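Local coordinates for protein putative alpha/beta hydrolase (Desulfitobacterium hafniense, PDB 4RPC) that is a putative hydrolase of the alpha/beta hydrolase family whose substrate is not known, with a probable serine nucleophile, at residues L117-Q122 with S206-G211; Q122-G127 with G216-P221; A199-R204 with A224-H229. One frame throughout, in Å; residues are numbered along the deposited sequence.

Interaction 1 (L117-Q122 with S206-G211); sequences LLDGGQ and SVLIGG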
loop_
_atom_site.group_PDB
_atom_site.type_symbol
_atom_site.label_atom_id
_atom_site.label_comp_id
_atom_site.label_asym_id
_atom_site.label_seq_id
_atom_site.Cartn_x
_atom_site.Cartn_y
_atom_site.Cartn_z
ATOM N N LEU A 117 7.915 0.949 4.896
ATOM C CA LEU A 117 7.818 -0.471 4.577
ATOM C C LEU A 117 6.933 -0.601 3.374
ATOM O O LEU A 117 5.712 -0.305 3.452
ATOM C CB LEU A 117 7.194 -1.250 5.709
ATOM C CG LEU A 117 8.064 -1.609 6.901
ATOM C CD1 LEU A 117 8.445 -0.387 7.677
ATOM C CD2 LEU A 117 7.405 -2.670 7.780
ATOM N N LEU A 118 7.500 -1.059 2.289
ATOM C CA LEU A 118 6.812 -1.008 1.036
ATOM C C LEU A 118 6.558 -2.385 0.553
ATOM O O LEU A 118 7.502 -3.129 0.291
ATOM C CB LEU A 118 7.638 -0.206 0.030
ATOM C CG LEU A 118 8.072 1.159 0.501
ATOM C CD1 LEU A 118 9.038 1.819 -0.490
ATOM C CD2 LEU A 118 6.847 2.056 0.734
ATOM N N ASP A 119 5.275 -2.740 0.452
ATOM C CA ASP A 119 4.881 -4.093 0.097
ATOM C C ASP A 119 4.191 -4.009 -1.254
ATOM O O ASP A 119 3.132 -3.409 -1.339
ATOM C CB ASP A 119 3.941 -4.632 1.227
ATOM C CG ASP A 119 3.689 -6.187 1.211
ATOM O OD1 ASP A 119 4.055 -6.901 0.224
ATOM O OD2 ASP A 119 3.083 -6.707 2.223
ATOM N N GLY A 120 4.773 -4.600 -2.313
ATOM C CA GLY A 120 4.147 -4.654 -3.636
ATOM C C GLY A 120 3.887 -3.328 -4.330
ATOM O O GLY A 120 2.888 -3.152 -5.055
ATOM N N GLY A 121 4.830 -2.426 -4.165
ATOM C CA GLY A 121 4.800 -1.142 -4.804
ATOM C C GLY A 121 5.162 -1.264 -6.254
ATOM O O GLY A 121 5.945 -2.156 -6.632
ATOM N N GLN A 122 4.568 -0.380 -7.047
ATOM C CA GLN A 122 4.703 -0.351 -8.493
ATOM C C GLN A 122 4.854 1.144 -8.777
ATOM O O GLN A 122 4.020 1.905 -8.363
ATOM C CB GLN A 122 3.445 -0.999 -9.173
ATOM C CG GLN A 122 2.045 -0.280 -9.049
ATOM C CD GLN A 122 1.137 -0.573 -7.759
ATOM O OE1 GLN A 122 0.324 0.304 -7.335
ATOM N NE2 GLN A 122 1.262 -1.803 -7.154
ATOM N N SER A 206 12.488 -0.279 3.776
ATOM C CA SER A 206 12.439 -1.713 3.763
ATOM C C SER A 206 11.365 -2.137 2.739
ATOM O O SER A 206 10.213 -1.647 2.770
ATOM C CB SER A 206 12.097 -2.193 5.157
ATOM O OG SER A 206 12.897 -1.482 6.124
ATOM N N VAL A 207 11.737 -3.062 1.857
ATOM C CA VAL A 207 10.851 -3.637 0.856
ATOM C C VAL A 207 10.464 -5.097 1.177
ATOM O O VAL A 207 11.347 -5.990 1.316
ATOM C CB VAL A 207 11.576 -3.639 -0.489
ATOM C CG1 VAL A 207 10.589 -3.807 -1.655
ATOM C CG2 VAL A 207 12.355 -2.355 -0.660
ATOM N N LEU A 208 9.165 -5.354 1.282
ATOM C CA LEU A 208 8.662 -6.710 1.403
ATOM C C LEU A 208 8.321 -7.231 -0.007
ATOM O O LEU A 208 7.623 -6.580 -0.796
ATOM C CB LEU A 208 7.468 -6.805 2.334
ATOM C CG LEU A 208 7.385 -5.843 3.504
ATOM C CD1 LEU A 208 6.647 -6.474 4.671
ATOM C CD2 LEU A 208 8.666 -5.223 3.989
ATOM N N ILE A 209 8.859 -8.404 -0.309
ATOM C CA ILE A 209 8.718 -9.046 -1.602
ATOM C C ILE A 209 8.241 -10.497 -1.388
ATOM O O ILE A 209 8.832 -11.228 -0.611
ATOM C CB ILE A 209 10.087 -9.073 -2.341
ATOM C CG1 ILE A 209 10.623 -7.645 -2.584
ATOM C CG2 ILE A 209 9.956 -9.844 -3.655
ATOM C CD1 ILE A 209 12.039 -7.571 -3.106
ATOM N N GLY A 210 7.156 -10.872 -2.059
ATOM C CA GLY A 210 6.720 -12.253 -2.138
ATOM C C GLY A 210 7.543 -12.972 -3.189
ATOM O O GLY A 210 7.628 -12.520 -4.333
ATOM N N GLY A 211 8.117 -14.107 -2.819
ATOM C CA GLY A 211 8.935 -14.891 -3.736
ATOM C C GLY A 211 8.262 -15.389 -5.003
ATOM O O GLY A 211 8.919 -15.728 -5.946
HETATM O O HOH W 1 7.514 -6.158 -3.594
#

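Interaction 2 (Q122-G127 with G216-P221); sequences QYEGMG and GAQFTP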
loop_
_atom_site.group_PDB
_atom_site.type_symbol
_atom_site.label_atom_id
_atom_site.label_comp_id
_atom_site.label_asym_id
_atom_site.label_seq_id
_atom_site.Cartn_x
_atom_site.Cartn_y
_atom_site.Cartn_z
ATOM N N GLN A 122 4.568 -0.380 -7.047
ATOM C CA GLN A 122 4.703 -0.351 -8.493
ATOM C C GLN A 122 4.854 1.144 -8.777
ATOM O O GLN A 122 4.020 1.905 -8.363
ATOM C CB GLN A 122 3.445 -0.999 -9.173
ATOM C CG GLN A 122 2.045 -0.280 -9.049
ATOM C CD GLN A 122 1.137 -0.573 -7.759
ATOM O OE1 GLN A 122 0.324 0.304 -7.335
ATOM N NE2 GLN A 122 1.262 -1.803 -7.154
ATOM N N TYR A 123 5.961 1.582 -9.380
ATOM C CA TYR A 123 6.255 3.034 -9.451
ATOM C C TYR A 123 6.674 3.537 -10.826
ATOM O O TYR A 123 7.215 4.640 -10.958
ATOM C CB TYR A 123 7.345 3.425 -8.453
ATOM C CG TYR A 123 7.222 2.782 -7.100
ATOM C CD1 TYR A 123 6.470 3.387 -6.053
ATOM C CD2 TYR A 123 7.862 1.587 -6.840
ATOM C CE1 TYR A 123 6.364 2.798 -4.797
ATOM C CE2 TYR A 123 7.722 0.981 -5.594
ATOM C CZ TYR A 123 6.981 1.602 -4.582
ATOM O OH TYR A 123 6.906 0.967 -3.364
ATOM N N GLU A 124 6.367 2.768 -11.843
ATOM C CA GLU A 124 6.879 3.031 -13.191
ATOM C C GLU A 124 6.313 4.332 -13.815
ATOM O O GLU A 124 7.067 5.234 -14.266
ATOM C CB GLU A 124 6.545 1.832 -14.072
ATOM C CG GLU A 124 6.999 1.955 -15.508
ATOM C CD GLU A 124 8.510 1.903 -15.624
ATOM O OE1 GLU A 124 9.092 0.786 -15.539
ATOM O OE2 GLU A 124 9.112 2.984 -15.781
ATOM N N GLY A 125 4.999 4.416 -13.873
ATOM C CA GLY A 125 4.339 5.512 -14.524
ATOM C C GLY A 125 4.002 5.209 -15.967
ATOM O O GLY A 125 4.800 5.394 -16.822
HETATM N N MSE A 126 2.801 4.748 -16.224
HETATM C CA MSE A 126 2.443 4.234 -17.508
HETATM C C MSE A 126 1.997 5.215 -18.553
HETATM O O MSE A 126 1.664 4.780 -19.623
HETATM C CB MSE A 126 1.278 3.308 -17.391
HETATM C CG MSE A 126 1.165 2.571 -16.110
HETATM SE SE MSE A 126 0.823 0.762 -16.614
HETATM C CE MSE A 126 2.755 0.541 -16.486
ATOM N N GLY A 127 1.936 6.486 -18.252
ATOM C CA GLY A 127 1.565 7.453 -19.249
ATOM C C GLY A 127 0.272 7.078 -19.896
ATOM O O GLY A 127 -0.664 6.765 -19.238
ATOM N N GLY A 216 8.923 -9.153 -8.529
ATOM C CA GLY A 216 8.920 -8.557 -7.198
ATOM C C GLY A 216 10.042 -7.565 -6.949
ATOM O O GLY A 216 9.844 -6.594 -6.229
ATOM N N ALA A 217 11.204 -7.768 -7.565
ATOM C CA ALA A 217 12.365 -6.893 -7.336
ATOM C C ALA A 217 12.566 -5.727 -8.350
ATOM O O ALA A 217 13.525 -4.946 -8.238
ATOM C CB ALA A 217 13.622 -7.756 -7.265
ATOM N N GLN A 218 11.660 -5.578 -9.310
ATOM C CA GLN A 218 11.862 -4.630 -10.423
ATOM C C GLN A 218 12.199 -3.221 -9.961
ATOM O O GLN A 218 13.009 -2.550 -10.565
ATOM C CB GLN A 218 10.571 -4.575 -11.246
ATOM C CG GLN A 218 10.530 -3.626 -12.457
ATOM C CD GLN A 218 9.155 -3.659 -13.135
ATOM O OE1 GLN A 218 8.326 -4.519 -12.821
ATOM N NE2 GLN A 218 8.903 -2.727 -14.047
ATOM N N PHE A 219 11.591 -2.781 -8.858
ATOM C CA PHE A 219 11.726 -1.388 -8.421
ATOM C C PHE A 219 12.773 -1.124 -7.329
ATOM O O PHE A 219 13.006 0.025 -6.901
ATOM C CB PHE A 219 10.346 -0.840 -8.089
ATOM C CG PHE A 219 9.407 -0.865 -9.271
ATOM C CD1 PHE A 219 9.583 0.022 -10.325
ATOM C CD2 PHE A 219 8.377 -1.774 -9.342
ATOM C CE1 PHE A 219 8.735 -0.011 -11.426
ATOM C CE2 PHE A 219 7.536 -1.803 -10.431
ATOM C CZ PHE A 219 7.719 -0.932 -11.471
ATOM N N THR A 220 13.481 -2.161 -6.919
ATOM C CA THR A 220 14.403 -1.975 -5.825
ATOM C C THR A 220 15.601 -1.083 -6.247
ATOM O O THR A 220 16.043 -0.261 -5.461
ATOM C CB THR A 220 14.821 -3.316 -5.185
ATOM O OG1 THR A 220 15.682 -4.038 -6.077
ATOM C CG2 THR A 220 13.573 -4.178 -4.810
ATOM N N PRO A 221 16.098 -1.212 -7.477
ATOM C CA PRO A 221 17.136 -0.236 -7.890
ATOM C C PRO A 221 16.697 1.243 -7.798
ATOM O O PRO A 221 17.435 2.078 -7.303
ATOM C CB PRO A 221 17.404 -0.597 -9.351
ATOM C CG PRO A 221 16.984 -2.014 -9.500
ATOM C CD PRO A 221 15.945 -2.303 -8.463
#

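Interaction 3 (A199-R204 with A224-H229); sequences ARVDAR and AEISRH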
loop_
_atom_site.group_PDB
_atom_site.type_symbol
_atom_site.label_atom_id
_atom_site.label_comp_id
_atom_site.label_asym_id
_atom_site.label_seq_id
_atom_site.Cartn_x
_atom_site.Cartn_y
_atom_site.Cartn_z
ATOM N N ALA A 199 13.746 12.298 -6.686
ATOM C CA ALA A 199 13.508 12.483 -5.273
ATOM C C ALA A 199 14.624 11.877 -4.421
ATOM O O ALA A 199 15.480 11.148 -4.903
ATOM C CB ALA A 199 12.188 11.880 -4.911
ATOM N N ARG A 200 14.655 12.274 -3.159
ATOM C CA ARG A 200 15.616 11.732 -2.185
ATOM C C ARG A 200 14.825 11.612 -0.917
ATOM O O ARG A 200 14.147 12.535 -0.537
ATOM C CB ARG A 200 16.818 12.651 -1.963
ATOM C CG ARG A 200 17.838 12.677 -3.112
ATOM C CD ARG A 200 18.522 11.337 -3.395
ATOM N NE ARG A 200 19.701 11.167 -2.542
ATOM C CZ ARG A 200 20.335 10.021 -2.279
ATOM N NH1 ARG A 200 19.929 8.866 -2.781
ATOM N NH2 ARG A 200 21.393 10.043 -1.494
ATOM N N VAL A 201 14.851 10.468 -0.281
ATOM C CA VAL A 201 14.228 10.415 1.019
ATOM C C VAL A 201 15.211 10.090 2.155
ATOM O O VAL A 201 16.177 9.352 1.979
ATOM C CB VAL A 201 13.004 9.473 1.014
ATOM C CG1 VAL A 201 12.128 9.760 -0.203
ATOM C CG2 VAL A 201 13.387 8.021 0.996
ATOM N N ASP A 202 14.926 10.662 3.312
ATOM C CA ASP A 202 15.679 10.409 4.522
ATOM C C ASP A 202 15.312 9.072 5.154
ATOM O O ASP A 202 16.144 8.455 5.774
ATOM C CB ASP A 202 15.420 11.515 5.521
ATOM C CG ASP A 202 16.148 12.785 5.175
ATOM O OD1 ASP A 202 16.806 12.825 4.094
ATOM O OD2 ASP A 202 16.072 13.733 6.003
ATOM N N ALA A 203 14.089 8.621 4.945
ATOM C CA ALA A 203 13.609 7.396 5.553
ATOM C C ALA A 203 14.459 6.178 5.201
ATOM O O ALA A 203 14.908 6.037 4.068
ATOM C CB ALA A 203 12.176 7.145 5.140
ATOM N N ARG A 204 14.646 5.276 6.159
ATOM C CA ARG A 204 15.162 3.972 5.813
ATOM C C ARG A 204 14.043 3.229 5.101
ATOM O O ARG A 204 12.927 3.198 5.578
ATOM C CB ARG A 204 15.493 3.182 7.046
ATOM C CG ARG A 204 15.979 1.787 6.698
ATOM C CD ARG A 204 16.678 1.167 7.907
ATOM N NE ARG A 204 15.725 1.084 9.014
ATOM C CZ ARG A 204 16.012 0.662 10.246
ATOM N NH1 ARG A 204 17.245 0.252 10.571
ATOM N NH2 ARG A 204 15.039 0.656 11.150
ATOM N N ALA A 224 16.556 2.336 -4.190
ATOM C CA ALA A 224 17.894 2.435 -3.676
ATOM C C ALA A 224 18.590 3.765 -4.023
ATOM O O ALA A 224 19.323 4.276 -3.198
ATOM C CB ALA A 224 18.726 1.276 -4.188
ATOM N N GLU A 225 18.373 4.312 -5.212
ATOM C CA GLU A 225 18.931 5.616 -5.536
ATOM C C GLU A 225 18.145 6.759 -4.895
ATOM O O GLU A 225 18.659 7.851 -4.722
ATOM C CB GLU A 225 19.034 5.817 -7.039
ATOM C CG GLU A 225 17.727 6.110 -7.761
ATOM C CD GLU A 225 17.885 6.117 -9.279
ATOM O OE1 GLU A 225 19.043 6.090 -9.734
ATOM O OE2 GLU A 225 16.863 6.151 -10.020
ATOM N N ILE A 226 16.915 6.506 -4.501
ATOM C CA ILE A 226 16.127 7.497 -3.793
ATOM C C ILE A 226 16.525 7.627 -2.305
ATOM O O ILE A 226 16.591 8.745 -1.779
ATOM C CB ILE A 226 14.621 7.181 -3.987
ATOM C CG1 ILE A 226 14.278 7.546 -5.411
ATOM C CG2 ILE A 226 13.701 7.972 -3.048
ATOM C CD1 ILE A 226 12.852 7.302 -5.720
ATOM N N SER A 227 16.753 6.507 -1.624
ATOM C CA SER A 227 17.038 6.578 -0.197
ATOM C C SER A 227 18.467 7.118 -0.029
ATOM O O SER A 227 19.315 6.780 -0.783
ATOM C CB SER A 227 16.867 5.234 0.525
ATOM O OG SER A 227 16.914 5.434 1.962
ATOM N N ARG A 228 18.673 8.009 0.934
ATOM C CA ARG A 228 20.022 8.355 1.389
ATOM C C ARG A 228 20.654 7.234 2.252
ATOM O O ARG A 228 21.722 7.440 2.796
ATOM C CB ARG A 228 20.005 9.630 2.250
ATOM C CG ARG A 228 19.261 10.826 1.681
ATOM C CD ARG A 228 19.779 12.139 2.275
ATOM N NE ARG A 228 19.681 13.258 1.311
ATOM C CZ ARG A 228 18.655 14.112 1.200
ATOM N NH1 ARG A 228 17.588 14.034 1.988
ATOM N NH2 ARG A 228 18.691 15.058 0.279
ATOM N N HIS A 229 19.973 6.104 2.448
ATOM C CA HIS A 229 20.488 4.985 3.232
ATOM C C HIS A 229 20.281 3.683 2.490
ATOM O O HIS A 229 19.391 3.595 1.626
ATOM C CB HIS A 229 19.784 4.934 4.604
ATOM C CG HIS A 229 19.800 6.244 5.335
ATOM N ND1 HIS A 229 18.655 6.935 5.664
ATOM C CD2 HIS A 229 20.827 7.005 5.768
ATOM C CE1 HIS A 229 18.977 8.066 6.276
ATOM N NE2 HIS A 229 20.286 8.127 6.358
#

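Interaction 1 (L117-Q122 with S206-G211)
Two neighbouring parallel strands of the alpha/beta hydrolase sheet, 112-119 and 204-210, pair here through Leu117, Leu118 and Asp119 with Ser206, Val207 and Leu208. Their axes approach to 4.7 Å and cross at -23°. Leu118 carries both backbone bonds. Leu118 N donates to Ser206 O at 2.8 Å, and Leu118 O accepts from Leu208 N at 2.9 Å. The CA of Leu117 adds a CA-H...O contact to the same Ser206 O at 3.2 Å.

Side chains alternate between the two faces of the sheet. Leu117, Asp119, Ser206 and Leu208 share one face, where helix 249-259 packs on Leu117 and Leu208. Leu118 and Val207 lie on the other, and Leu118 meets helix 97-108, the helix after the probable nucleophile elbow. This is the layered alpha-beta-alpha build of the fold. Val207 CG1, anti to the backbone N (chi1 -162°), comes to 3.7 Å from Leu118 O. The Asp119 and Leu208 side chains cross at about a right angle, with Asp119 CG 4.0 Å from Leu208 CB. Asp119 OD2 is hydrogen-bonded to Tyr93 OH.

Past Asp119 the strands part. A water donates to Leu208 O at 2.8 Å and accepts a weak bond from Gly120 N. Gly210 N, at the end of its strand, is hydrogen-bonded to Glu213, the likely acid of a Ser-His-Glu triad.

Interaction 2 (Q122-G127 with G216-P221)
Phe219 lays one ring face over the backbone of Gln122 and Tyr123, in the loop that follows strand 112-119 of the alpha/beta hydrolase sheet. Tyr123 N sits 3.6 Å above the ring plane, over its centre. Gln122 CA comes to 3.7 Å from Phe219 CE2. The opposite face is backed by Gln218 CG of its own segment.

Tyr123 turns an edge to the Phe219 face. The planes stand at 88° and the centroids are 5.7 Å apart, an offset edge-to-face pair. Tyr123 CG is anti to its carbonyl carbon (chi1 -42°), and this turn brings Tyr123 CD2 to 3.7 Å from Phe219 CB, which lies in the plane of the tyrosine ring. Tyr123 also packs on helix 97-108. Glu124 CB touches Phe219 CE1 at 3.9 Å. The Glu124 chain then bends at chi2, and Glu124 OE1 comes no nearer than 3.8 Å to Gln218 NE2.

Phe219 belongs to a type I turn from Ala217 to Thr220 that leads into helix 220-226. Ala217 O accepts from both Thr220 N and Thr220 OG1. With an alanine at Phe219 the cover over Tyr123 N would probably be lost, and the tyrosine edge would probably be left without its aromatic partner. The two loops thus meet by aromatic and van der Waals packing, with the polar ends of Glu124 and Gln218 at the exposed border.

Interaction 3 (A199-R204 with A224-H229)
The Arg200 guanidinium has the backbone of Arg228 over one face, with Arg228 CA 3.6 Å from Arg200 NH2, and Glu225 O near its edge. The Arg228 guanidinium has Arg200 CB over one face and Asp202 at its edge. The two guanidinium planes are 80° apart, so the arginines cross without stacking. The His229 ring turns its edge to Asp202 O. These groups sit where the loop before strand 204-210 meets the C-terminal end of helix 220-226, toward the outside of the alpha/beta hydrolase fold.

Arg200 bends at chi2 and chi3. The bends curl the chain back, and Arg200 NH1 donates to Glu225 O from above the carbonyl plane, at 2.5 Å, a distance too short to be taken at face value. This is a last-turn carbonyl of the helix, and the positive group would probably suit the negative end of the helix dipole. Arg228 NH1 forms a salt bridge to Asp202 OD1 at 2.6 Å. The oxygen lies close to the guanidinium plane and is met nearly end-on to its C-O bond. The two side chains run side by side in the same direction. The nearby carboxylate probably eases the closeness of Arg200 NE and Arg228 NE, 4.4 Å apart.

The backbones form a single bridge at Val201 and Ser227. Val201 N donates to Ile226 O at 2.9 Å, and Arg228 N returns a nearly straight bond to Val201 O at 172°. Val201 CG1 also packs on Ile226 CG2 at 3.7 Å, and helix 97-108 touches Val201 as well. Ser227 OG accepts from His229 N in an ST turn and donates to Ala203 O at 3.0 Å.

In the fold
Interactions 1 and 2 share Gln122 and lie about 11 Å apart, centre to centre. They touch where Tyr123 OH comes to 3.7 Å from Leu118 CB, and where Phe219 CD2 packs at the same distance on Gly121 O. Both lie by the probable active site: Gln122 NE2 is hydrogen-bonded to Ser96 OG, the likely nucleophile of a triad with His241 and Glu213. Interaction 3 is about 16 Å from each of the others, centre to centre, and has no direct touch with them. The chain ties it to both. Residues 199-204 lead into the strand of interaction 1, and helix 220-226 begins in interaction 2 and ends in interaction 3.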